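Local coordinates for protein phosphoserine phosphatase RsbX (Bacillus subtilis, PDB 3W45) that dephosphorylates the phosphoserine of RsbS and so acts as a negative regulator of the general stress sigma factor sigma-B, at residues 110-115 with 151-156. Residues are numbered along the deposited sequence; the frame is centred on the assembly and turned at random.
With CO (cobalt (II) ion), chain C.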
ATOM      1  N   VAL A 110      -5.873  -4.677   2.942  1.00 15.59           N
ATOM      2  CA  VAL A 110      -4.546  -4.243   2.551  1.00 15.53           C
ATOM      3  C   VAL A 110      -3.966  -3.546   3.777  1.00 17.15           C
ATOM      4  O   VAL A 110      -4.531  -2.562   4.251  1.00 18.76           O
ATOM      5  CB  VAL A 110      -4.617  -3.296   1.362  1.00 15.98           C
ATOM      6  CG1 VAL A 110      -3.227  -2.796   0.990  1.00 15.43           C
ATOM      7  CG2 VAL A 110      -5.219  -4.038   0.210  1.00 16.74           C
ATOM      8  N   ARG A 111      -2.853  -4.046   4.283  1.00 16.09           N
ATOM      9  CA  ARG A 111      -2.333  -3.568   5.580  1.00 15.82           C
ATOM     10  C   ARG A 111      -1.227  -2.514   5.441  1.00 15.88           C
ATOM     11  O   ARG A 111      -0.456  -2.544   4.478  1.00 16.15           O
ATOM     12  CB  ARG A 111      -1.776  -4.760   6.414  1.00 17.45           C
ATOM     13  CG  ARG A 111      -2.798  -5.930   6.659  1.00 18.95           C
ATOM     14  CD  ARG A 111      -4.069  -5.446   7.352  1.00 21.91           C
ATOM     15  NE  ARG A 111      -3.810  -4.936   8.708  1.00 22.14           N
ATOM     16  CZ  ARG A 111      -3.774  -5.699   9.803  1.00 26.89           C
ATOM     17  NH1 ARG A 111      -4.001  -7.008   9.725  1.00 25.21           N
ATOM     18  NH2 ARG A 111      -3.504  -5.162  10.981  1.00 24.67           N
ATOM     19  N   PHE A 112      -1.095  -1.668   6.457  1.00 15.52           N
ATOM     20  CA  PHE A 112      -0.046  -0.648   6.511  1.00 15.11           C
ATOM     21  C   PHE A 112       0.564  -0.711   7.906  1.00 15.11           C
ATOM     22  O   PHE A 112      -0.172  -0.734   8.873  1.00 15.41           O
ATOM     23  CB  PHE A 112      -0.721   0.707   6.337  1.00 13.78           C
ATOM     24  CG  PHE A 112       0.176   1.911   6.514  1.00 15.27           C
ATOM     25  CD1 PHE A 112       1.437   1.979   5.936  1.00 14.75           C
ATOM     26  CD2 PHE A 112      -0.275   3.018   7.253  1.00 17.21           C
ATOM     27  CE1 PHE A 112       2.236   3.140   6.107  1.00 15.99           C
ATOM     28  CE2 PHE A 112       0.518   4.168   7.406  1.00 17.83           C
ATOM     29  CZ  PHE A 112       1.760   4.223   6.838  1.00 14.81           C
ATOM     30  N   ILE A 113       1.886  -0.729   7.999  1.00 15.78           N
ATOM     31  CA  ILE A 113       2.582  -0.714   9.281  1.00 15.75           C
ATOM     32  C   ILE A 113       3.693   0.304   9.115  1.00 16.26           C
ATOM     33  O   ILE A 113       4.438   0.249   8.126  1.00 16.01           O
ATOM     34  CB  ILE A 113       3.240  -2.090   9.618  1.00 16.58           C
ATOM     35  CG1 ILE A 113       2.193  -3.231   9.638  1.00 17.48           C
ATOM     36  CG2 ILE A 113       3.916  -2.019  11.013  1.00 17.74           C
ATOM     37  CD1 ILE A 113       1.885  -3.904   8.292  1.00 20.55           C
ATOM     38  N   LEU A 114       3.780   1.252  10.053  1.00 15.94           N
ATOM     39  CA  LEU A 114       4.886   2.238  10.033  1.00 16.87           C
ATOM     40  C   LEU A 114       5.634   2.109  11.367  1.00 19.00           C
ATOM     41  O   LEU A 114       5.014   2.172  12.432  1.00 21.34           O
ATOM     42  CB  LEU A 114       4.375   3.664   9.788  1.00 16.00           C
ATOM     43  CG  LEU A 114       5.482   4.736   9.651  1.00 15.65           C
ATOM     44  CD1 LEU A 114       5.123   5.831   8.686  1.00 18.15           C
ATOM     45  CD2 LEU A 114       5.878   5.304  11.024  1.00 19.34           C
ATOM     46  N   HIS A 115       6.923   1.836  11.289  1.00 18.59           N
ATOM     47  CA  HIS A 115       7.727   1.623  12.469  1.00 20.23           C
ATOM     48  C   HIS A 115       8.616   2.834  12.672  1.00 20.61           C
ATOM     49  O   HIS A 115       9.324   3.252  11.764  1.00 19.24           O
ATOM     50  CB  HIS A 115       8.600   0.382  12.278  1.00 22.29           C
ATOM     51  CG  HIS A 115       9.553   0.130  13.420  1.00 25.39           C
ATOM     52  ND1 HIS A 115       9.146  -0.412  14.623  1.00 31.38           N
ATOM     53  CD2 HIS A 115      10.871   0.410  13.557  1.00 29.56           C
ATOM     54  CE1 HIS A 115      10.179  -0.475  15.447  1.00 29.23           C
ATOM     55  NE2 HIS A 115      11.235   0.023  14.829  1.00 28.97           N
ATOM     56  N   PHE A 151       8.302   1.778   6.613  1.00 13.54           N
ATOM     57  CA  PHE A 151       6.886   1.299   6.533  1.00 11.95           C
ATOM     58  C   PHE A 151       6.714   0.257   5.457  1.00 12.54           C
ATOM     59  O   PHE A 151       7.541   0.145   4.556  1.00 13.08           O
ATOM     60  CB  PHE A 151       5.893   2.475   6.307  1.00 12.58           C
ATOM     61  CG  PHE A 151       6.015   3.162   4.965  1.00 10.75           C
ATOM     62  CD1 PHE A 151       5.386   2.641   3.822  1.00 13.78           C
ATOM     63  CD2 PHE A 151       6.760   4.339   4.843  1.00 13.75           C
ATOM     64  CE1 PHE A 151       5.499   3.284   2.603  1.00 14.70           C
ATOM     65  CE2 PHE A 151       6.885   4.991   3.618  1.00 14.86           C
ATOM     66  CZ  PHE A 151       6.267   4.454   2.502  1.00 14.78           C
ATOM     67  N   ILE A 152       5.613  -0.464   5.532  1.00 12.99           N
ATOM     68  CA  ILE A 152       5.232  -1.370   4.439  1.00 13.50           C
ATOM     69  C   ILE A 152       3.724  -1.211   4.236  1.00 12.08           C
ATOM     70  O   ILE A 152       2.976  -1.057   5.200  1.00 12.99           O
ATOM     71  CB  ILE A 152       5.571  -2.849   4.776  1.00 13.15           C
ATOM     72  CG1 ILE A 152       5.189  -3.766   3.595  1.00 15.37           C
ATOM     73  CG2 ILE A 152       4.866  -3.327   6.104  1.00 14.24           C
ATOM     74  CD1 ILE A 152       5.834  -5.180   3.696  1.00 14.50           C
ATOM     75  N   ILE A 153       3.296  -1.286   2.978  1.00 12.81           N
ATOM     76  CA  ILE A 153       1.919  -1.498   2.634  1.00 13.12           C
ATOM     77  C   ILE A 153       1.857  -2.799   1.877  1.00 13.01           C
ATOM     78  O   ILE A 153       2.580  -2.961   0.925  1.00 13.30           O
ATOM     79  CB  ILE A 153       1.339  -0.377   1.755  1.00 13.96           C
ATOM     80  CG1 ILE A 153       1.497   0.944   2.489  1.00 15.94           C
ATOM     81  CG2 ILE A 153      -0.126  -0.702   1.397  1.00 13.47           C
ATOM     82  CD1 ILE A 153       1.048   2.133   1.653  1.00 18.19           C
ATOM     83  N   HIS A 154       1.003  -3.719   2.303  1.00 12.73           N
ATOM     84  CA  HIS A 154       0.938  -5.011   1.624  1.00 14.02           C
ATOM     85  C   HIS A 154      -0.453  -5.633   1.447  1.00 13.71           C
ATOM     86  O   HIS A 154      -1.358  -5.475   2.291  1.00 14.11           O
ATOM     87  CB  HIS A 154       1.889  -6.001   2.312  1.00 14.80           C
ATOM     88  CG  HIS A 154       1.410  -6.506   3.631  1.00 15.28           C
ATOM     89  ND1 HIS A 154       0.480  -7.517   3.744  1.00 15.49           N
ATOM     90  CD2 HIS A 154       1.771  -6.184   4.897  1.00 16.89           C
ATOM     91  CE1 HIS A 154       0.263  -7.772   5.023  1.00 19.62           C
ATOM     92  NE2 HIS A 154       1.038  -6.981   5.745  1.00 17.92           N
ATOM     93  N   THR A 155      -0.606  -6.371   0.360  1.00 13.64           N
ATOM     94  CA  THR A 155      -1.853  -7.160   0.178  1.00 13.94           C
ATOM     95  C   THR A 155      -1.854  -8.446   0.998  1.00 14.75           C
ATOM     96  O   THR A 155      -0.831  -8.852   1.550  1.00 14.07           O
ATOM     97  CB  THR A 155      -2.123  -7.504  -1.276  1.00 13.68           C
ATOM     98  OG1 THR A 155      -1.015  -8.238  -1.834  1.00 16.14           O
ATOM     99  CG2 THR A 155      -2.358  -6.232  -2.105  1.00 14.50           C
ATOM    100  N   ASP A 156      -3.006  -9.093   1.059  1.00 15.49           N
ATOM    101  CA  ASP A 156      -3.152 -10.320   1.873  1.00 16.65           C
ATOM    102  C   ASP A 156      -2.349 -11.511   1.361  1.00 17.55           C
ATOM    103  O   ASP A 156      -2.235 -12.496   2.076  1.00 18.58           O
ATOM    104  CB  ASP A 156      -4.639 -10.688   2.060  1.00 16.10           C
ATOM    105  CG  ASP A 156      -5.334 -11.028   0.738  1.00 14.48           C
ATOM    106  OD1 ASP A 156      -4.681 -10.947  -0.341  1.00 13.86           O
ATOM    107  OD2 ASP A 156      -6.543 -11.309   0.763  1.00 15.03           O
TER
HETATM  108 CO    CO C 201      -5.200 -11.108  -2.283  0.69 17.82          CO
HETATM  109  O   HOH W   1      -7.093 -11.981  -1.691  1.00 14.98           O
HETATM  110  O   HOH W   2      -5.922 -11.665  -4.288  1.00 16.06           O
HETATM  111  O   HOH W   3      -3.490 -10.334  -3.032  1.00 14.62           O
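The carbonyl oxygen of Arg-111 accepts a hydrogen bond from the backbone N of His-154, at 2.9 Å from Arg-111 O, and the CA-H of Ile-153 also contacts that oxygen. In return Arg-111 N bonds to His-154 O, and Ile-113 and Ile-152 pair the same way, an antiparallel pairing inside one of the two sheets that pack face to face in the PPM (PP2C-type) phosphatase sandwich. On the face of Arg-111, Ile-113, Ile-152 and His-154, Arg-111 CB sits over the imidazole, 4.0 Å from the His-154 ring centroid. His-154 CG stands between its backbone N and carbonyl carbon (chi1 74°), which puts the ring beside Thr-155, with ND1 on the side of Thr-155 O: the N-H points straight at it, 179°, in the ring plane but above the carbonyl plane. Ile-113 CD1 touches Ile-152 CG2 at 3.7 Å, and helix 163-169 covers both isoleucines. The other face looks into the sandwich core. There the Phe-112 ring, CG anti to its backbone N, reaches over the neighbouring strand; its CD1 touches Ile-153 CG1 at 3.6 Å and its CE1 meets Phe-151 CB. The two phenylalanine planes stand 68° apart, and Leu-93 of strand 88-96 in the facing sheet touches both phenylalanine side chains. Beyond the paired residues, 151-156 runs into the metal site: Asp-44 and Asp-189 also bind the cobalt, while Asn-109, next to Val-110, bonds to Asp-156 OD2. Asp-156 OD1 lies 2.0 Å from the cobalt, and water 1, itself a cobalt ligand, donates to Asp-156 OD2 at 2.6 Å.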